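Local atomic coordinates of fructosyl amine: oxygen oxidoreductase (Aspergillus fumigatus, PDB entry 3DJE), a protein that oxidatively deglycates fructosyl amino acids (Amadori products) as an FAD-dependent fructosamine oxidase, an enzyme also known as amadoriase II. Residues Leu97-Ser102 / Pro144-Tyr149; Asp107-Arg112 / Phe258-Gly263; Ile277-Pro282 / Glu310-Ala315. One frame throughout, in Å; residues are numbered along the deposited sequence.

Interaction 1. Residues Leu97-Ser102 / Pro144-Tyr149; sequences LMSACS and PGWKGY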
# COMPACT_ATOMS: atom_id res chain seq x y z
N LEU A 97 -16.48 -2.36 -8.16
CA LEU A 97 -17.34 -3.42 -7.63
C LEU A 97 -16.64 -3.98 -6.40
O LEU A 97 -15.47 -4.36 -6.48
CB LEU A 97 -17.51 -4.54 -8.68
CG LEU A 97 -18.16 -5.80 -8.08
CD1 LEU A 97 -19.66 -5.55 -7.88
CD2 LEU A 97 -17.90 -7.03 -8.91
N MSE A 98 -17.37 -4.02 -5.28
CA MSE A 98 -16.89 -4.68 -4.05
C MSE A 98 -17.83 -5.85 -3.74
O MSE A 98 -19.04 -5.64 -3.61
CB MSE A 98 -16.88 -3.70 -2.89
CG MSE A 98 -15.82 -2.61 -3.01
SE MSE A 98 -14.08 -3.41 -2.83
CE MSE A 98 -14.19 -3.97 -0.95
N SER A 99 -17.29 -7.05 -3.62
CA SER A 99 -18.13 -8.26 -3.52
C SER A 99 -17.50 -9.30 -2.60
O SER A 99 -16.34 -9.17 -2.21
CB SER A 99 -18.37 -8.86 -4.90
OG SER A 99 -17.14 -9.22 -5.51
N ALA A 100 -18.29 -10.31 -2.24
CA ALA A 100 -17.82 -11.44 -1.43
C ALA A 100 -18.69 -12.65 -1.75
O ALA A 100 -19.58 -12.57 -2.60
CB ALA A 100 -17.87 -11.10 0.06
N CYS A 101 -18.42 -13.77 -1.09
CA CYS A 101 -19.13 -15.03 -1.38
C CYS A 101 -19.73 -15.70 -0.14
O CYS A 101 -20.91 -16.08 -0.13
CB CYS A 101 -18.19 -16.00 -2.07
SG CYS A 101 -17.61 -15.44 -3.67
N SER A 102 -18.90 -15.87 0.89
CA SER A 102 -19.31 -16.58 2.10
C SER A 102 -20.07 -15.67 3.06
O SER A 102 -20.04 -14.43 2.92
CB SER A 102 -18.08 -17.19 2.79
OG SER A 102 -17.32 -16.19 3.46
N PRO A 144 -19.52 -17.36 -9.57
CA PRO A 144 -20.32 -18.27 -8.74
C PRO A 144 -20.41 -17.83 -7.29
O PRO A 144 -19.39 -17.70 -6.60
CB PRO A 144 -19.59 -19.61 -8.86
CG PRO A 144 -18.19 -19.26 -9.25
CD PRO A 144 -18.28 -17.99 -10.05
N GLY A 145 -21.63 -17.58 -6.84
CA GLY A 145 -21.88 -17.14 -5.47
C GLY A 145 -21.49 -15.70 -5.16
O GLY A 145 -21.62 -15.27 -4.02
N TRP A 146 -20.98 -14.95 -6.15
CA TRP A 146 -20.60 -13.55 -5.90
C TRP A 146 -21.83 -12.71 -5.59
O TRP A 146 -22.85 -12.81 -6.28
CB TRP A 146 -19.90 -12.94 -7.11
CG TRP A 146 -18.51 -13.40 -7.38
CD1 TRP A 146 -18.03 -14.68 -7.33
CD2 TRP A 146 -17.42 -12.58 -7.82
NE1 TRP A 146 -16.70 -14.70 -7.70
CE2 TRP A 146 -16.30 -13.43 -8.00
CE3 TRP A 146 -17.28 -11.20 -8.06
CZ2 TRP A 146 -15.05 -12.94 -8.42
CZ3 TRP A 146 -16.04 -10.72 -8.48
CH2 TRP A 146 -14.94 -11.58 -8.65
N LYS A 147 -21.73 -11.89 -4.55
CA LYS A 147 -22.75 -10.91 -4.23
C LYS A 147 -22.01 -9.65 -3.85
O LYS A 147 -21.01 -9.70 -3.13
CB LYS A 147 -23.57 -11.36 -3.03
CG LYS A 147 -24.76 -10.47 -2.74
CD LYS A 147 -25.52 -10.89 -1.50
CE LYS A 147 -26.59 -9.86 -1.14
NZ LYS A 147 -26.01 -8.63 -0.54
N GLY A 148 -22.50 -8.50 -4.30
CA GLY A 148 -21.76 -7.29 -3.98
C GLY A 148 -22.46 -6.00 -4.29
O GLY A 148 -23.66 -5.98 -4.59
N TYR A 149 -21.67 -4.93 -4.24
CA TYR A 149 -22.17 -3.57 -4.42
C TYR A 149 -21.32 -2.82 -5.42
O TYR A 149 -20.09 -2.79 -5.29
CB TYR A 149 -22.16 -2.82 -3.09
CG TYR A 149 -23.04 -3.47 -2.06
CD1 TYR A 149 -24.42 -3.29 -2.10
CD2 TYR A 149 -22.50 -4.28 -1.06
CE1 TYR A 149 -25.25 -3.91 -1.16
CE2 TYR A 149 -23.31 -4.90 -0.12
CZ TYR A 149 -24.68 -4.71 -0.17
OH TYR A 149 -25.47 -5.33 0.78
O HOH W 1 -22.98 -16.18 -2.00
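Met98 and Tyr149 face each other as an antiparallel hydrogen-bonded pair: Met98 N donates a hydrogen bond to Tyr149 O at 3.0 Å, almost straight at 177°, and Tyr149 N returns a bond to Met98 O. Ala100 and Lys147 repeat the pattern, Ala100 N reaching Lys147 O at 2.9 Å. Between them Ser99 and Gly148 form the non-hydrogen-bonded pair, with their CA atoms only 3.8 Å apart. So close an approach suits glycine: Gly148, with no side chain, allows it beside Ser99 CB and Met98 O. Beyond the paired strands a water bridges the two segments, donating to Cys101 O and to Gly145 O, whose residue has the positive phi that glycine tolerates easily.

Both strands belong to the large mixed sheet of this MSOX/MTOX-family flavoenzyme, where strand 96-100 also pairs in parallel with strand 256-259.

The side-chain contacts gather round Trp146, just before strand 147-149. Leu97 has CG anti to its N (chi1 168°), which brings CD2 to the edge of the indole, 4.2 Å from CZ3. Ser99 OG comes in obliquely, 3.2 Å from Trp146 CE3; its hydrogen bond goes to Phe258 O, and the small side chain fits close beside the indole. From the five-membered end, Cys101 SG makes an oblique sulfur-aromatic contact, 3.8 Å from Trp146 CD1. The broad indole can receive all three neighbours, while its NE1 is hydrogen-bonded to Glu319 of helix 307-320.

Interaction 2. Residues Asp107-Arg112 / Phe258-Gly263; sequences DRLGVR and FNIERG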
# COMPACT_ATOMS: atom_id res chain seq x y z
N ASP A 107 -20.40 -10.48 5.74
CA ASP A 107 -20.38 -9.69 6.95
C ASP A 107 -19.27 -8.65 6.87
O ASP A 107 -19.49 -7.46 7.12
CB ASP A 107 -20.21 -10.56 8.20
CG ASP A 107 -21.43 -11.44 8.48
OD1 ASP A 107 -22.50 -11.21 7.87
OD2 ASP A 107 -21.31 -12.37 9.32
N ARG A 108 -18.07 -9.10 6.49
CA ARG A 108 -16.93 -8.19 6.35
C ARG A 108 -17.22 -7.13 5.28
O ARG A 108 -16.92 -5.95 5.46
CB ARG A 108 -15.66 -8.97 6.02
CG ARG A 108 -14.41 -8.11 5.80
CD ARG A 108 -13.98 -7.36 7.05
NE ARG A 108 -12.66 -6.75 6.87
CZ ARG A 108 -12.16 -5.78 7.63
NH1 ARG A 108 -12.85 -5.30 8.65
NH2 ARG A 108 -10.95 -5.30 7.37
N LEU A 109 -17.82 -7.56 4.18
CA LEU A 109 -18.19 -6.65 3.10
C LEU A 109 -19.11 -5.52 3.61
O LEU A 109 -18.97 -4.36 3.22
CB LEU A 109 -18.86 -7.43 1.97
CG LEU A 109 -19.09 -6.62 0.69
CD1 LEU A 109 -17.75 -6.26 0.02
CD2 LEU A 109 -19.98 -7.37 -0.29
N GLY A 110 -20.06 -5.87 4.49
CA GLY A 110 -20.94 -4.86 5.08
C GLY A 110 -20.19 -3.79 5.85
O GLY A 110 -20.52 -2.60 5.78
N VAL A 111 -19.16 -4.21 6.59
CA VAL A 111 -18.33 -3.28 7.38
C VAL A 111 -17.54 -2.39 6.44
O VAL A 111 -17.41 -1.19 6.67
CB VAL A 111 -17.35 -4.03 8.32
CG1 VAL A 111 -16.38 -3.05 8.95
CG2 VAL A 111 -18.12 -4.77 9.41
N ARG A 112 -17.00 -3.00 5.39
CA ARG A 112 -16.15 -2.27 4.45
C ARG A 112 -16.92 -1.25 3.61
O ARG A 112 -16.49 -0.09 3.47
CB ARG A 112 -15.38 -3.26 3.58
CG ARG A 112 -14.35 -4.05 4.42
CD ARG A 112 -13.33 -4.86 3.60
NE ARG A 112 -12.59 -4.05 2.63
CZ ARG A 112 -11.61 -4.52 1.86
NH1 ARG A 112 -11.24 -5.79 1.96
NH2 ARG A 112 -11.01 -3.73 0.98
N PHE A 258 -13.55 -6.31 -7.76
CA PHE A 258 -12.90 -6.67 -6.50
C PHE A 258 -13.80 -7.61 -5.70
O PHE A 258 -14.95 -7.28 -5.43
CB PHE A 258 -12.62 -5.38 -5.73
CG PHE A 258 -11.52 -5.45 -4.68
CD1 PHE A 258 -10.45 -4.56 -4.74
CD2 PHE A 258 -11.58 -6.34 -3.61
CE1 PHE A 258 -9.43 -4.57 -3.77
CE2 PHE A 258 -10.56 -6.37 -2.63
CZ PHE A 258 -9.48 -5.47 -2.71
N ASN A 259 -13.30 -8.79 -5.37
CA ASN A 259 -13.99 -9.69 -4.44
C ASN A 259 -13.03 -9.97 -3.31
O ASN A 259 -11.91 -10.46 -3.54
CB ASN A 259 -14.44 -10.98 -5.14
CG ASN A 259 -15.20 -11.92 -4.20
OD1 ASN A 259 -14.68 -12.35 -3.18
ND2 ASN A 259 -16.42 -12.29 -4.59
N ILE A 260 -13.46 -9.67 -2.09
CA ILE A 260 -12.58 -9.71 -0.93
C ILE A 260 -12.20 -11.13 -0.50
O ILE A 260 -11.38 -11.31 0.39
CB ILE A 260 -13.14 -8.87 0.24
CG1 ILE A 260 -14.38 -9.53 0.86
CG2 ILE A 260 -13.45 -7.45 -0.24
CD1 ILE A 260 -14.88 -8.84 2.11
N GLU A 261 -12.80 -12.12 -1.15
CA GLU A 261 -12.45 -13.52 -0.92
C GLU A 261 -11.79 -14.21 -2.11
O GLU A 261 -11.55 -15.42 -2.07
CB GLU A 261 -13.71 -14.31 -0.54
CG GLU A 261 -14.35 -13.83 0.74
CD GLU A 261 -15.47 -14.74 1.17
OE1 GLU A 261 -15.17 -15.80 1.78
OE2 GLU A 261 -16.63 -14.39 0.88
N ARG A 262 -11.52 -13.46 -3.18
CA ARG A 262 -10.98 -14.05 -4.39
C ARG A 262 -9.82 -13.24 -4.95
O ARG A 262 -8.76 -13.77 -5.27
CB ARG A 262 -12.06 -14.21 -5.46
CG ARG A 262 -13.27 -15.04 -5.03
CD ARG A 262 -12.90 -16.53 -4.96
NE ARG A 262 -14.10 -17.35 -4.77
CZ ARG A 262 -14.56 -17.76 -3.59
NH1 ARG A 262 -13.94 -17.43 -2.46
NH2 ARG A 262 -15.67 -18.50 -3.54
N GLY A 263 -10.04 -11.93 -5.09
CA GLY A 263 -9.05 -11.10 -5.74
C GLY A 263 -9.65 -9.96 -6.53
O GLY A 263 -10.85 -9.68 -6.47
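Helix 107-112 approaches the turn after strand 258-259 most closely at Leu109 and Ile260, whose CA atoms lie 7.6 Å apart, and the 258-263 backbone there folds back on itself. Asn259 O receives both Arg262 N and Gly263 N in a classic beta bulge, and Asn259 OD1 takes Glu261 N at 2.8 Å, in the carbonyl plane, to complete an Asx turn.

Ile260 carries the contact, and its two branches go to different partners. CG1 sits between the backbone N and the carbonyl carbon (chi1 70°), and the extended chi2 of 173° carries CD1 to the helix surface, 3.8 Å from Arg108 CG and equally close to Leu109 N. The side chains of Arg108 and Ile260 cross at about a right angle, so the methyl meets the aliphatic part of the arginine, while Arg108 NH1 bonds to Tyr60 O. Leu109 CB adds a looser contact, 4.2 Å from Ile260 CD1.

The shorter branch, CG2, lies over one face of the Arg112 guanidinium, 3.5 Å from NH1. A branched aliphatic residue suits this place because it can pack on a flat cation and a helix flank at once. Arg112 and Ile260 run past each other in opposite directions, and the bend at chi3 (55°) turns the guanidinium back toward the strand; its NH2 ends obliquely 4.4 Å from Phe258 CZ. Phe258, stacked with Phe264, touches the bound thiofructose ligand, so the arrangement ends as a wall of the substrate pocket, with Ile260 and the Arg112 guanidinium packed beside the aromatic ring.

Interaction 3. Residues Ile277-Pro282 / Glu310-Ala315; sequences ICDEHP and ETRVRA. With FSA (1-S-(carboxymethyl)-1-thio-beta-D-fructopyranose), chain D.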
# COMPACT_ATOMS: atom_id res chain seq x y z
N ILE A 277 -3.55 -8.18 -11.88
CA ILE A 277 -4.45 -9.05 -11.11
C ILE A 277 -3.80 -9.44 -9.79
O ILE A 277 -2.62 -9.82 -9.76
CB ILE A 277 -4.77 -10.37 -11.88
CG1 ILE A 277 -5.32 -10.06 -13.28
CG2 ILE A 277 -5.77 -11.24 -11.11
CD1 ILE A 277 -4.58 -10.78 -14.37
N CYS A 278 -4.56 -9.35 -8.70
CA CYS A 278 -4.13 -9.83 -7.39
C CYS A 278 -5.07 -10.91 -6.89
O CYS A 278 -6.29 -10.72 -6.93
CB CYS A 278 -4.12 -8.70 -6.37
SG CYS A 278 -2.88 -7.43 -6.69
N ASP A 279 -4.50 -12.01 -6.42
CA ASP A 279 -5.24 -13.02 -5.65
C ASP A 279 -5.36 -12.56 -4.21
O ASP A 279 -4.34 -12.29 -3.57
CB ASP A 279 -4.57 -14.39 -5.74
CG ASP A 279 -3.10 -14.39 -5.26
OD1 ASP A 279 -2.29 -13.56 -5.74
OD2 ASP A 279 -2.75 -15.25 -4.41
N GLU A 280 -6.57 -12.47 -3.68
CA GLU A 280 -6.74 -12.04 -2.29
C GLU A 280 -6.50 -13.17 -1.28
O GLU A 280 -6.88 -14.32 -1.50
CB GLU A 280 -8.11 -11.35 -2.09
CG GLU A 280 -8.37 -10.76 -0.69
CD GLU A 280 -7.42 -9.62 -0.26
OE1 GLU A 280 -6.68 -9.07 -1.11
OE2 GLU A 280 -7.42 -9.27 0.94
N HIS A 281 -5.85 -12.81 -0.19
CA HIS A 281 -5.51 -13.72 0.90
C HIS A 281 -5.00 -12.89 2.07
O HIS A 281 -4.75 -11.69 1.91
CB HIS A 281 -4.47 -14.76 0.45
CG HIS A 281 -3.22 -14.16 -0.12
ND1 HIS A 281 -2.26 -13.56 0.66
CD2 HIS A 281 -2.78 -14.08 -1.40
CE1 HIS A 281 -1.27 -13.14 -0.12
NE2 HIS A 281 -1.55 -13.45 -1.37
N PRO A 282 -4.93 -13.49 3.28
CA PRO A 282 -4.47 -12.75 4.46
C PRO A 282 -2.97 -12.38 4.54
O PRO A 282 -2.57 -11.75 5.52
CB PRO A 282 -4.87 -13.66 5.63
CG PRO A 282 -5.87 -14.64 5.04
CD PRO A 282 -5.39 -14.85 3.65
N GLU A 310 -0.14 -18.27 -8.09
CA GLU A 310 -0.54 -18.43 -9.48
C GLU A 310 -1.85 -19.23 -9.62
O GLU A 310 -2.73 -18.85 -10.38
CB GLU A 310 0.55 -19.10 -10.30
CG GLU A 310 0.09 -19.48 -11.71
CD GLU A 310 1.22 -20.00 -12.58
OE1 GLU A 310 2.21 -20.53 -12.03
OE2 GLU A 310 1.12 -19.89 -13.82
N THR A 311 -1.95 -20.34 -8.89
CA THR A 311 -3.17 -21.16 -8.94
C THR A 311 -4.40 -20.35 -8.51
O THR A 311 -5.45 -20.42 -9.15
CB THR A 311 -2.99 -22.44 -8.08
OG1 THR A 311 -1.87 -23.15 -8.58
CG2 THR A 311 -4.22 -23.33 -8.14
N ARG A 312 -4.25 -19.55 -7.46
CA ARG A 312 -5.35 -18.71 -6.99
C ARG A 312 -5.73 -17.63 -8.01
O ARG A 312 -6.90 -17.36 -8.20
CB ARG A 312 -5.03 -18.07 -5.64
CG ARG A 312 -4.90 -19.06 -4.50
CD ARG A 312 -4.76 -18.34 -3.17
NE ARG A 312 -3.53 -17.53 -3.10
CZ ARG A 312 -2.41 -17.89 -2.48
NH1 ARG A 312 -2.32 -19.06 -1.84
NH2 ARG A 312 -1.37 -17.08 -2.49
N VAL A 313 -4.72 -17.04 -8.66
CA VAL A 313 -4.96 -16.05 -9.72
C VAL A 313 -5.78 -16.64 -10.86
O VAL A 313 -6.75 -16.04 -11.31
CB VAL A 313 -3.63 -15.47 -10.27
CG1 VAL A 313 -3.85 -14.70 -11.57
CG2 VAL A 313 -2.95 -14.60 -9.23
N ARG A 314 -5.37 -17.82 -11.34
CA ARG A 314 -6.05 -18.47 -12.47
C ARG A 314 -7.45 -18.93 -12.09
O ARG A 314 -8.35 -18.91 -12.93
CB ARG A 314 -5.19 -19.59 -13.05
CG ARG A 314 -3.82 -19.10 -13.54
CD ARG A 314 -3.11 -20.10 -14.42
NE ARG A 314 -1.80 -19.61 -14.84
CZ ARG A 314 -1.59 -18.76 -15.84
NH1 ARG A 314 -0.35 -18.39 -16.14
NH2 ARG A 314 -2.61 -18.26 -16.54
N ALA A 315 -7.64 -19.30 -10.82
CA ALA A 315 -8.98 -19.63 -10.30
C ALA A 315 -9.91 -18.41 -10.33
O ALA A 315 -11.08 -18.52 -10.71
CB ALA A 315 -8.88 -20.20 -8.89
OAB FSA D . -7.22 -0.16 0.14
CAL FSA D . -7.83 -0.68 -0.82
OAA FSA D . -8.92 -0.22 -1.25
CAH FSA D . -7.29 -1.91 -1.51
SAK FSA D . -5.86 -2.56 -0.71
C1 FSA D . -5.68 -3.96 -1.78
C2 FSA D . -4.86 -5.07 -1.11
O2 FSA D . -4.34 -5.96 -2.11
C3 FSA D . -5.70 -5.87 -0.11
O3 FSA D . -6.73 -6.58 -0.81
C4 FSA D . -4.85 -6.80 0.75
O4 FSA D . -5.67 -7.38 1.78
C5 FSA D . -3.68 -6.07 1.40
O5 FSA D . -4.14 -5.18 2.43
C6 FSA D . -2.90 -5.31 0.34
O6 FSA D . -3.79 -4.43 -0.37
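Asp279 and Arg312 meet with their flat groups nearly coplanar, the carboxylate and guanidinium planes only 14° apart. The grip is a side-on salt bridge that falls on a single oxygen: Arg312 NE reaches the anti lone pair of Asp279 OD2, at 2.7 Å, and Arg312 NH2 reaches the same OD2 at 3.0 Å, nearly in line with the C-O bond. Two donors on one atom should favour a charged aspartate. The other oxygen, OD1, is bonded to Thr237 OG1. A bend at chi3 (-64°) brings the guanidinium edge round to the strand.

His281 crosses Arg312 at about a right angle, its ring plane 64° from that of the guanidinium. Its CG lies over one face of that group and its CD2 is 3.5 Å from Arg312 NH2, which also bonds to Tyr284 OH. The imidazole is held at both nitrogens, ND1 by Gly283 N and NE2 by Thr237 OG1, which fixes its rotation, and it stacks on Trp236.

On the other flank Val313 makes van der Waals contacts. It stands crosswise to Asp279, its CG2 3.7 Å from OD1, and its CG1 meets Ile277 CG2 at 4.0 Å; the fork of valine thus touches both residues, one methyl to each.

Glu280, between Asp279 and His281, points away from the helix. Its OE1 accepts a hydrogen bond from O3 of the bound sugar analogue at 2.5 Å and its OE2 one from O4 at 2.7 Å. Side chains therefore alternate along 279-281 at the edge of the binding pocket: Asp279 and His281 face the helix, Glu280 the fructosyl hydroxyls.

In the fold
All three contacts reach the same mixed sheet, on the same side of the chain's centre. Interactions 1 and 2 lie about 7 Å apart, centre to centre, and are joined by Glu261: its OE2 takes Cys101 N and Ser102 N, each at 2.7 Å, at the start of helix 103-113. Interaction 3 meets interaction 2 where Arg262 O lies 3.0 Å from Glu280 N, a probable hydrogen bond, so the turn at 258-263 leads to the sugar-binding glutamate. Interactions 1 and 3 do not touch. The bound substrate analogue lies beside Phe258 of interaction 2 and Glu280 of interaction 3, while Met98 of interaction 1 stands about 6 Å from it, side chain to ligand.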